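Local atomic coordinates of probable porin (Pseudomonas aeruginosa, PDB entry 4FSO), a protein that probably acts as an outer-membrane porin of the OprD family, a beta-barrel channel through which small solutes could pass. Residues D66-L71 with A121-M126; D125-K130 with L207-Q212; Q145-E150 with R155-R160. All coordinates share one frame; numbering follows the deposited sequence.

Overall arrangement
All three contacts belong to one antiparallel beta barrel. Along the chain, strand 62-72 comes first. The broken strand 121-126 meets it in interaction 1, and the turn that follows meets strand 206-215 in interaction 2; the two segments overlap at Asp-125 and Met-126. The hairpin of interaction 3 follows, before strand 206-215, and so lies within the span of interaction 2. The centres of interactions 1 and 2 are about 19 Å apart, those of 1 and 3 about 17 Å, and those of 2 and 3 about 12 Å. Interaction 3 builds wall; interactions 1 and 2 set residues 121-130, which probably fold inward, against wall strands 62-72 and 206-215.

Interaction 1. Residues D66-L71 with A121-M126; sequences DTLAML and AMLPDM
Leu-68 offers its two methyl branches to different residues of 121-126, one to Ala-121 and the other to Leu-123. CD1 lies 4.5 Å from Ala-121 CB and also approaches the backbone there, 4.3 Å from Ala-121 O. CD2 turns to the next residue whose side chain faces it, meeting Leu-123 CD1 at 4.2 Å. The two leucine chains cross at a slant, so they touch through single methyl groups rather than lying alongside one another. In Leu-68, CG stands opposite the carbonyl carbon (chi1 -69°), which projects the fork off strand 62-72 toward Ala-121 and Leu-123. The small methyl of Ala-121 suits the place where the two backbones come nearest, with 7.3 Å between Leu-68 CA and Ala-121 CA; Leu-123 has the length to bridge the widening gap beyond. Met-70 follows at the margin, its CE 4.6 Å from Leu-123 CD2, and Leu-140 touches both Met-70 and Leu-123. Strand 62-72 belongs to the porin barrel wall, Leu-68 bonding through its backbone to Gly-105, whereas 121-126, broken at Leu-123 and Pro-124, probably leaves that wall to run inward. Asp-66 is held by a salt bridge to Lys-109. No hydrogen bond joins the two segments, so their association rests on dispersion and on burying hydrocarbon: a small, loose apolar contact with little directional demand.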
loop_
_atom_site.group_PDB
_atom_site.type_symbol
_atom_site.label_atom_id
_atom_site.label_comp_id
_atom_site.label_asym_id
_atom_site.label_seq_id
_atom_site.Cartn_x
_atom_site.Cartn_y
_atom_site.Cartn_z
ATOM N N ASP A 66 -1.102 -20.717 -8.782
ATOM C CA ASP A 66 -1.003 -19.287 -8.999
ATOM C C ASP A 66 0.380 -18.978 -9.504
ATOM O O ASP A 66 1.377 -19.530 -9.034
ATOM C CB ASP A 66 -1.254 -18.539 -7.700
ATOM C CG ASP A 66 -2.717 -18.447 -7.373
ATOM O OD1 ASP A 66 -3.527 -19.054 -8.111
ATOM O OD2 ASP A 66 -3.057 -17.767 -6.385
ATOM N N THR A 67 0.441 -18.095 -10.481
ATOM C CA THR A 67 1.690 -17.868 -11.155
ATOM C C THR A 67 1.827 -16.414 -11.497
ATOM O O THR A 67 0.905 -15.791 -12.043
ATOM C CB THR A 67 1.735 -18.663 -12.434
ATOM O OG1 THR A 67 0.422 -18.671 -12.994
ATOM C CG2 THR A 67 2.150 -20.095 -12.146
ATOM N N LEU A 68 2.987 -15.871 -11.164
ATOM C CA LEU A 68 3.296 -14.512 -11.547
ATOM C C LEU A 68 4.509 -14.458 -12.453
ATOM O O LEU A 68 5.518 -15.133 -12.227
ATOM C CB LEU A 68 3.501 -13.654 -10.313
ATOM C CG LEU A 68 2.191 -13.453 -9.573
ATOM C CD1 LEU A 68 2.381 -13.770 -8.091
ATOM C CD2 LEU A 68 1.674 -12.033 -9.803
ATOM N N ALA A 69 4.397 -13.661 -13.500
ATOM C CA ALA A 69 5.505 -13.467 -14.407
ATOM C C ALA A 69 5.562 -11.989 -14.712
ATOM O O ALA A 69 4.522 -11.370 -14.978
ATOM C CB ALA A 69 5.289 -14.261 -15.676
ATOM N N MET A 70 6.761 -11.412 -14.646
ATOM C CA MET A 70 6.907 -9.993 -14.942
ATOM C C MET A 70 8.100 -9.731 -15.831
ATOM O O MET A 70 9.093 -10.464 -15.805
ATOM C CB MET A 70 7.015 -9.176 -13.659
ATOM C CG MET A 70 5.905 -9.460 -12.687
ATOM S SD MET A 70 6.401 -9.183 -10.993
ATOM C CE MET A 70 5.019 -9.934 -10.130
ATOM N N LEU A 71 7.989 -8.666 -16.615
ATOM C CA LEU A 71 8.982 -8.340 -17.623
ATOM C C LEU A 71 9.057 -6.823 -17.798
ATOM O O LEU A 71 8.063 -6.177 -18.158
ATOM C CB LEU A 71 8.614 -9.002 -18.956
ATOM C CG LEU A 71 9.730 -8.863 -19.989
ATOM C CD1 LEU A 71 10.935 -9.701 -19.556
ATOM C CD2 LEU A 71 9.269 -9.230 -21.393
ATOM N N ALA A 121 5.107 -17.862 -4.446
ATOM C CA ALA A 121 5.233 -16.448 -4.770
ATOM C C ALA A 121 3.952 -15.654 -4.426
ATOM O O ALA A 121 2.851 -16.161 -4.541
ATOM C CB ALA A 121 5.634 -16.275 -6.253
ATOM N N MET A 122 4.107 -14.411 -3.986
ATOM C CA MET A 122 3.006 -13.713 -3.335
ATOM C C MET A 122 3.065 -12.175 -3.412
ATOM O O MET A 122 4.134 -11.561 -3.233
ATOM C CB MET A 122 2.950 -14.125 -1.861
ATOM C CG MET A 122 2.217 -15.402 -1.586
ATOM S SD MET A 122 2.301 -15.773 0.164
ATOM C CE MET A 122 1.419 -14.353 0.810
ATOM N N LEU A 123 1.899 -11.576 -3.657
ATOM C CA LEU A 123 1.690 -10.142 -3.467
ATOM C C LEU A 123 0.820 -9.860 -2.232
ATOM O O LEU A 123 -0.408 -9.788 -2.333
ATOM C CB LEU A 123 1.031 -9.531 -4.706
ATOM C CG LEU A 123 1.725 -9.725 -6.059
ATOM C CD1 LEU A 123 1.086 -8.861 -7.161
ATOM C CD2 LEU A 123 3.164 -9.393 -5.901
ATOM N N PRO A 124 1.448 -9.702 -1.056
ATOM C CA PRO A 124 0.639 -9.463 0.145
ATOM C C PRO A 124 -0.022 -8.083 0.123
ATOM O O PRO A 124 0.597 -7.122 -0.313
ATOM C CB PRO A 124 1.663 -9.549 1.285
ATOM C CG PRO A 124 2.898 -10.180 0.670
ATOM C CD PRO A 124 2.887 -9.749 -0.753
ATOM N N ASP A 125 -1.272 -8.007 0.562
ATOM C CA ASP A 125 -1.947 -6.733 0.732
ATOM C C ASP A 125 -2.705 -6.717 2.054
ATOM O O ASP A 125 -3.800 -7.259 2.153
ATOM C CB ASP A 125 -2.903 -6.467 -0.421
ATOM C CG ASP A 125 -3.130 -4.993 -0.649
ATOM O OD1 ASP A 125 -2.198 -4.202 -0.378
ATOM O OD2 ASP A 125 -4.229 -4.626 -1.108
ATOM N N MET A 126 -2.117 -6.090 3.068
ATOM C CA MET A 126 -2.650 -6.146 4.436
ATOM C C MET A 126 -1.993 -5.050 5.298
ATOM O O MET A 126 -0.931 -4.561 4.945
ATOM C CB MET A 126 -2.394 -7.542 5.026
ATOM C CG MET A 126 -0.957 -8.054 4.844
ATOM S SD MET A 126 -0.474 -9.203 6.131
ATOM C CE MET A 126 -0.957 -8.260 7.624
#

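Interaction 2. Residues D125-K130 with L207-Q212; sequences DMPLLK and LLQYAQ
A type I beta turn from Met-126 to Leu-129 sets its two corner residues, Pro-127 and Leu-128, against Gln-209 and Ala-211 of barrel strand 206-215. Proline suits the first corner because its ring already fixes phi near the value the turn needs (-50°), and Met-126 N gives a hydrogen bond of 2.9 Å to Leu-129 O across the base. One residue further out on each side, Lys-130 NZ lies 3.3 Å from Asp-125 OD1 in a long, weak ion pair.

Leu-128 makes the closer approach to the strand. Its fork sits over the Ala-211 methyl, with CB of Ala-211 4.0 Å from Leu-128 CD2 and only slightly farther from CD1. CD2 also reaches the backbone beyond, 3.6 Å from Gln-212 N; alanine's small side chain leaves room for the branched leucine. Pro-127 works at the other corner, where its CG is 4.1 Å from Gln-209 NE2. The glutamine chain is extended past CG, and its amide is gripped at both ends: OE1 by the hydroxyl of Tyr-223, NE2 by Asp-199. Thus the proline merely adjoins an amide that other residues hold in place. Tyr-223 also touches both Pro-127 and Leu-128.

Gln-212 points away from the turn, and its OE1 accepts a hydrogen bond from the hydroxyl of Tyr-210, 2.5 Å, the donor 44° out of the carbonyl plane. A beta turn resting on the inner wall of an antiparallel barrel is consistent with the inward-folded loop by which porins, OprD relatives among them, narrow their channel.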
loop_
_atom_site.group_PDB
_atom_site.type_symbol
_atom_site.label_atom_id
_atom_site.label_comp_id
_atom_site.label_asym_id
_atom_site.label_seq_id
_atom_site.Cartn_x
_atom_site.Cartn_y
_atom_site.Cartn_z
ATOM N N ASP A 125 -1.272 -8.007 0.562
ATOM C CA ASP A 125 -1.947 -6.733 0.732
ATOM C C ASP A 125 -2.705 -6.717 2.054
ATOM O O ASP A 125 -3.800 -7.259 2.153
ATOM C CB ASP A 125 -2.903 -6.467 -0.421
ATOM C CG ASP A 125 -3.130 -4.993 -0.649
ATOM O OD1 ASP A 125 -2.198 -4.202 -0.378
ATOM O OD2 ASP A 125 -4.229 -4.626 -1.108
ATOM N N MET A 126 -2.117 -6.090 3.068
ATOM C CA MET A 126 -2.650 -6.146 4.436
ATOM C C MET A 126 -1.993 -5.050 5.298
ATOM O O MET A 126 -0.931 -4.561 4.945
ATOM C CB MET A 126 -2.394 -7.542 5.026
ATOM C CG MET A 126 -0.957 -8.054 4.844
ATOM S SD MET A 126 -0.474 -9.203 6.131
ATOM C CE MET A 126 -0.957 -8.260 7.624
ATOM N N PRO A 127 -2.615 -4.665 6.430
ATOM C CA PRO A 127 -2.099 -3.545 7.248
ATOM C C PRO A 127 -0.607 -3.582 7.624
ATOM O O PRO A 127 0.021 -2.526 7.649
ATOM C CB PRO A 127 -2.982 -3.608 8.506
ATOM C CG PRO A 127 -4.287 -4.101 7.965
ATOM C CD PRO A 127 -3.870 -5.190 6.994
ATOM N N LEU A 128 -0.053 -4.760 7.906
ATOM C CA LEU A 128 1.356 -4.863 8.267
ATOM C C LEU A 128 2.264 -4.871 7.015
ATOM O O LEU A 128 3.467 -4.592 7.096
ATOM C CB LEU A 128 1.575 -6.086 9.172
ATOM C CG LEU A 128 1.370 -5.983 10.704
ATOM C CD1 LEU A 128 0.360 -4.957 11.137
ATOM C CD2 LEU A 128 0.963 -7.313 11.278
ATOM N N LEU A 129 1.673 -5.165 5.856
ATOM C CA LEU A 129 2.394 -5.144 4.578
ATOM C C LEU A 129 1.463 -4.809 3.382
ATOM O O LEU A 129 0.770 -5.687 2.840
ATOM C CB LEU A 129 3.132 -6.482 4.346
ATOM C CG LEU A 129 4.378 -6.549 3.430
ATOM C CD1 LEU A 129 4.821 -7.991 3.204
ATOM C CD2 LEU A 129 4.217 -5.851 2.074
ATOM N N LYS A 130 1.433 -3.542 2.983
ATOM C CA LYS A 130 0.737 -3.150 1.748
ATOM C C LYS A 130 1.759 -3.301 0.671
ATOM O O LYS A 130 2.762 -2.604 0.714
ATOM C CB LYS A 130 0.333 -1.665 1.752
ATOM C CG LYS A 130 -0.744 -1.287 2.730
ATOM C CD LYS A 130 -1.976 -2.165 2.563
ATOM C CE LYS A 130 -2.941 -1.681 1.479
ATOM N NZ LYS A 130 -4.248 -2.435 1.579
ATOM N N LEU A 207 -16.196 -2.547 10.268
ATOM C CA LEU A 207 -15.195 -3.588 10.253
ATOM C C LEU A 207 -14.073 -3.284 11.272
ATOM O O LEU A 207 -13.485 -2.204 11.288
ATOM C CB LEU A 207 -14.662 -3.736 8.826
ATOM C CG LEU A 207 -13.321 -4.413 8.543
ATOM C CD1 LEU A 207 -13.312 -5.849 9.033
ATOM C CD2 LEU A 207 -13.009 -4.353 7.051
ATOM N N LEU A 208 -13.814 -4.256 12.141
ATOM C CA LEU A 208 -12.807 -4.146 13.186
ATOM C C LEU A 208 -11.622 -5.003 12.798
ATOM O O LEU A 208 -11.781 -6.056 12.196
ATOM C CB LEU A 208 -13.376 -4.616 14.538
ATOM C CG LEU A 208 -13.950 -3.542 15.459
ATOM C CD1 LEU A 208 -14.720 -2.504 14.651
ATOM C CD2 LEU A 208 -14.847 -4.194 16.476
ATOM N N GLN A 209 -10.429 -4.554 13.145
ATOM C CA GLN A 209 -9.244 -5.233 12.675
ATOM C C GLN A 209 -8.163 -5.303 13.729
ATOM O O GLN A 209 -7.745 -4.288 14.266
ATOM C CB GLN A 209 -8.666 -4.493 11.490
ATOM C CG GLN A 209 -9.492 -4.498 10.243
ATOM C CD GLN A 209 -8.679 -3.960 9.067
ATOM O OE1 GLN A 209 -8.303 -2.778 9.035
ATOM N NE2 GLN A 209 -8.367 -4.836 8.118
ATOM N N TYR A 210 -7.684 -6.501 14.005
ATOM C CA TYR A 210 -6.504 -6.615 14.813
ATOM C C TYR A 210 -5.474 -7.376 14.003
ATOM O O TYR A 210 -5.818 -8.314 13.296
ATOM C CB TYR A 210 -6.787 -7.343 16.139
ATOM C CG TYR A 210 -5.523 -7.552 16.936
ATOM C CD1 TYR A 210 -4.898 -6.479 17.562
ATOM C CD2 TYR A 210 -4.925 -8.797 17.021
ATOM C CE1 TYR A 210 -3.725 -6.637 18.253
ATOM C CE2 TYR A 210 -3.736 -8.968 17.713
ATOM C CZ TYR A 210 -3.149 -7.881 18.332
ATOM O OH TYR A 210 -1.985 -8.028 19.041
ATOM N N ALA A 211 -4.213 -6.972 14.109
ATOM C CA ALA A 211 -3.129 -7.706 13.476
ATOM C C ALA A 211 -1.809 -7.589 14.266
ATOM O O ALA A 211 -1.607 -6.661 15.048
ATOM C CB ALA A 211 -2.957 -7.275 11.997
ATOM N N GLN A 212 -0.908 -8.537 14.036
ATOM C CA GLN A 212 0.265 -8.696 14.880
ATOM C C GLN A 212 1.354 -9.429 14.117
ATOM O O GLN A 212 1.068 -10.343 13.336
ATOM C CB GLN A 212 -0.142 -9.485 16.106
ATOM C CG GLN A 212 0.959 -10.008 16.939
ATOM C CD GLN A 212 0.439 -10.421 18.296
ATOM O OE1 GLN A 212 -0.734 -10.205 18.611
ATOM N NE2 GLN A 212 1.305 -11.008 19.113
#

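Interaction 3. Residues Q145-E150 with R155-R160; sequences QLTSEE and RFSATR
Gln-145 to Ser-148 pair with Phe-156 to Thr-159 in a beta hairpin of the barrel wall, the strands antiparallel with axes 4.6 Å apart. The backbone bonds come in two reciprocal sets. Leu-146 and Ala-158 exchange both (Ala-158 N to Leu-146 O, 2.7 Å), and Ser-148 and Phe-156 do the same (Phe-156 N to Ser-148 O, 2.8 Å). CA-H...O contacts fill the spaces between, as from Gln-145 CA to Ala-158 O at 3.3 Å.

The side chains divide by face. Leu-146, Ser-148, Phe-156 and Ala-158 share one, where a bound detergent lies about 4 Å from the side chain of Ala-158, consistent with the lipid-facing side; the hydroxyl of Ser-148 is taken up by Thr-115 of the neighbouring strand. Gln-145, Thr-147, Ser-157 and Thr-159 share the other, polar one. There Gln-145 extends its chain past Thr-159, its CG 3.4 Å from Thr-159 OG1.

Charge supplies the last link, near the turn. With Arg-155 bent at chi3 (-93°), Glu-149 OE1 sits over one face of the guanidinium, attracted by charge without an N-H aimed at it, 3.3 Å from Arg-155 NH2.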
loop_
_atom_site.group_PDB
_atom_site.type_symbol
_atom_site.label_atom_id
_atom_site.label_comp_id
_atom_site.label_asym_id
_atom_site.label_seq_id
_atom_site.Cartn_x
_atom_site.Cartn_y
_atom_site.Cartn_z
ATOM N N GLN A 145 0.672 -18.512 3.156
ATOM C CA GLN A 145 -0.458 -17.793 3.673
ATOM C C GLN A 145 -1.645 -18.706 3.896
ATOM O O GLN A 145 -2.140 -19.358 2.962
ATOM C CB GLN A 145 -0.828 -16.642 2.750
ATOM C CG GLN A 145 -1.943 -15.783 3.313
ATOM C CD GLN A 145 -2.249 -14.568 2.463
ATOM O OE1 GLN A 145 -1.711 -14.396 1.371
ATOM N NE2 GLN A 145 -3.121 -13.709 2.970
ATOM N N LEU A 146 -2.086 -18.746 5.152
ATOM C CA LEU A 146 -3.330 -19.404 5.530
ATOM C C LEU A 146 -4.393 -18.353 5.810
ATOM O O LEU A 146 -4.179 -17.457 6.626
ATOM C CB LEU A 146 -3.112 -20.223 6.793
ATOM C CG LEU A 146 -4.366 -20.824 7.412
ATOM C CD1 LEU A 146 -4.878 -21.942 6.522
ATOM C CD2 LEU A 146 -4.112 -21.310 8.838
ATOM N N THR A 147 -5.529 -18.443 5.127
ATOM C CA THR A 147 -6.709 -17.685 5.535
ATOM C C THR A 147 -7.899 -18.612 5.858
ATOM O O THR A 147 -8.033 -19.706 5.288
ATOM C CB THR A 147 -7.112 -16.591 4.517
ATOM O OG1 THR A 147 -7.875 -17.165 3.457
ATOM C CG2 THR A 147 -5.904 -15.920 3.947
ATOM N N SER A 148 -8.750 -18.172 6.785
ATOM C CA SER A 148 -9.888 -18.980 7.223
ATOM C C SER A 148 -11.059 -18.107 7.644
ATOM O O SER A 148 -10.884 -17.154 8.399
ATOM C CB SER A 148 -9.475 -19.890 8.377
ATOM O OG SER A 148 -10.516 -20.785 8.686
ATOM N N GLU A 149 -12.251 -18.431 7.149
ATOM C CA GLU A 149 -13.453 -17.654 7.454
ATOM C C GLU A 149 -14.643 -18.601 7.586
ATOM O O GLU A 149 -15.660 -18.450 6.901
ATOM C CB GLU A 149 -13.714 -16.582 6.383
ATOM C CG GLU A 149 -14.741 -15.504 6.792
ATOM C CD GLU A 149 -15.046 -14.461 5.699
ATOM O OE1 GLU A 149 -14.217 -14.272 4.780
ATOM O OE2 GLU A 149 -16.129 -13.832 5.767
ATOM N N GLU A 150 -14.503 -19.590 8.464
ATOM C CA GLU A 150 -15.544 -20.601 8.628
ATOM C C GLU A 150 -16.785 -20.000 9.277
ATOM O O GLU A 150 -17.915 -20.371 8.945
ATOM C CB GLU A 150 -15.015 -21.808 9.416
ATOM C CG GLU A 150 -13.809 -22.497 8.757
ATOM C CD GLU A 150 -14.139 -23.150 7.399
ATOM O OE1 GLU A 150 -15.332 -23.417 7.134
ATOM O OE2 GLU A 150 -13.203 -23.396 6.598
ATOM N N ARG A 155 -12.783 -13.277 9.798
ATOM C CA ARG A 155 -11.698 -13.767 8.964
ATOM C C ARG A 155 -10.388 -13.828 9.734
ATOM O O ARG A 155 -10.033 -12.908 10.478
ATOM C CB ARG A 155 -11.555 -12.897 7.710
ATOM C CG ARG A 155 -10.493 -13.373 6.716
ATOM C CD ARG A 155 -10.225 -12.344 5.590
ATOM N NE ARG A 155 -11.033 -12.581 4.394
ATOM C CZ ARG A 155 -12.005 -11.778 3.974
ATOM N NH1 ARG A 155 -12.288 -10.675 4.654
ATOM N NH2 ARG A 155 -12.690 -12.071 2.871
ATOM N N PHE A 156 -9.680 -14.935 9.564
ATOM C CA PHE A 156 -8.383 -15.095 10.195
ATOM C C PHE A 156 -7.341 -15.409 9.136
ATOM O O PHE A 156 -7.614 -16.138 8.171
ATOM C CB PHE A 156 -8.408 -16.191 11.267
ATOM C CG PHE A 156 -7.041 -16.557 11.783
ATOM C CD1 PHE A 156 -6.378 -15.726 12.682
ATOM C CD2 PHE A 156 -6.411 -17.729 11.366
ATOM C CE1 PHE A 156 -5.115 -16.053 13.161
ATOM C CE2 PHE A 156 -5.136 -18.066 11.839
ATOM C CZ PHE A 156 -4.491 -17.224 12.736
ATOM N N SER A 157 -6.150 -14.852 9.331
ATOM C CA SER A 157 -5.081 -14.932 8.354
ATOM C C SER A 157 -3.782 -15.146 9.079
ATOM O O SER A 157 -3.585 -14.598 10.169
ATOM C CB SER A 157 -4.966 -13.614 7.563
ATOM O OG SER A 157 -6.230 -13.125 7.147
ATOM N N ALA A 158 -2.884 -15.912 8.466
ATOM C CA ALA A 158 -1.528 -16.049 8.978
ATOM C C ALA A 158 -0.556 -16.090 7.815
ATOM O O ALA A 158 -0.843 -16.676 6.765
ATOM C CB ALA A 158 -1.400 -17.307 9.831
ATOM N N THR A 159 0.610 -15.493 8.004
ATOM C CA THR A 159 1.516 -15.315 6.893
ATOM C C THR A 159 2.967 -15.282 7.345
ATOM O O THR A 159 3.340 -14.524 8.235
ATOM C CB THR A 159 1.189 -13.996 6.158
ATOM O OG1 THR A 159 -0.128 -14.075 5.596
ATOM C CG2 THR A 159 2.202 -13.710 5.065
ATOM N N ARG A 160 3.786 -16.095 6.699
ATOM C CA ARG A 160 5.210 -16.144 6.983
ATOM C C ARG A 160 6.001 -15.911 5.692
ATOM O O ARG A 160 5.822 -16.624 4.683
ATOM C CB ARG A 160 5.564 -17.498 7.622
ATOM C CG ARG A 160 7.059 -17.801 7.669
ATOM C CD ARG A 160 7.352 -19.032 8.521
ATOM N NE ARG A 160 6.753 -18.947 9.854
ATOM C CZ ARG A 160 7.441 -18.973 10.992
ATOM N NH1 ARG A 160 8.764 -19.083 10.964
ATOM N NH2 ARG A 160 6.809 -18.895 12.158
#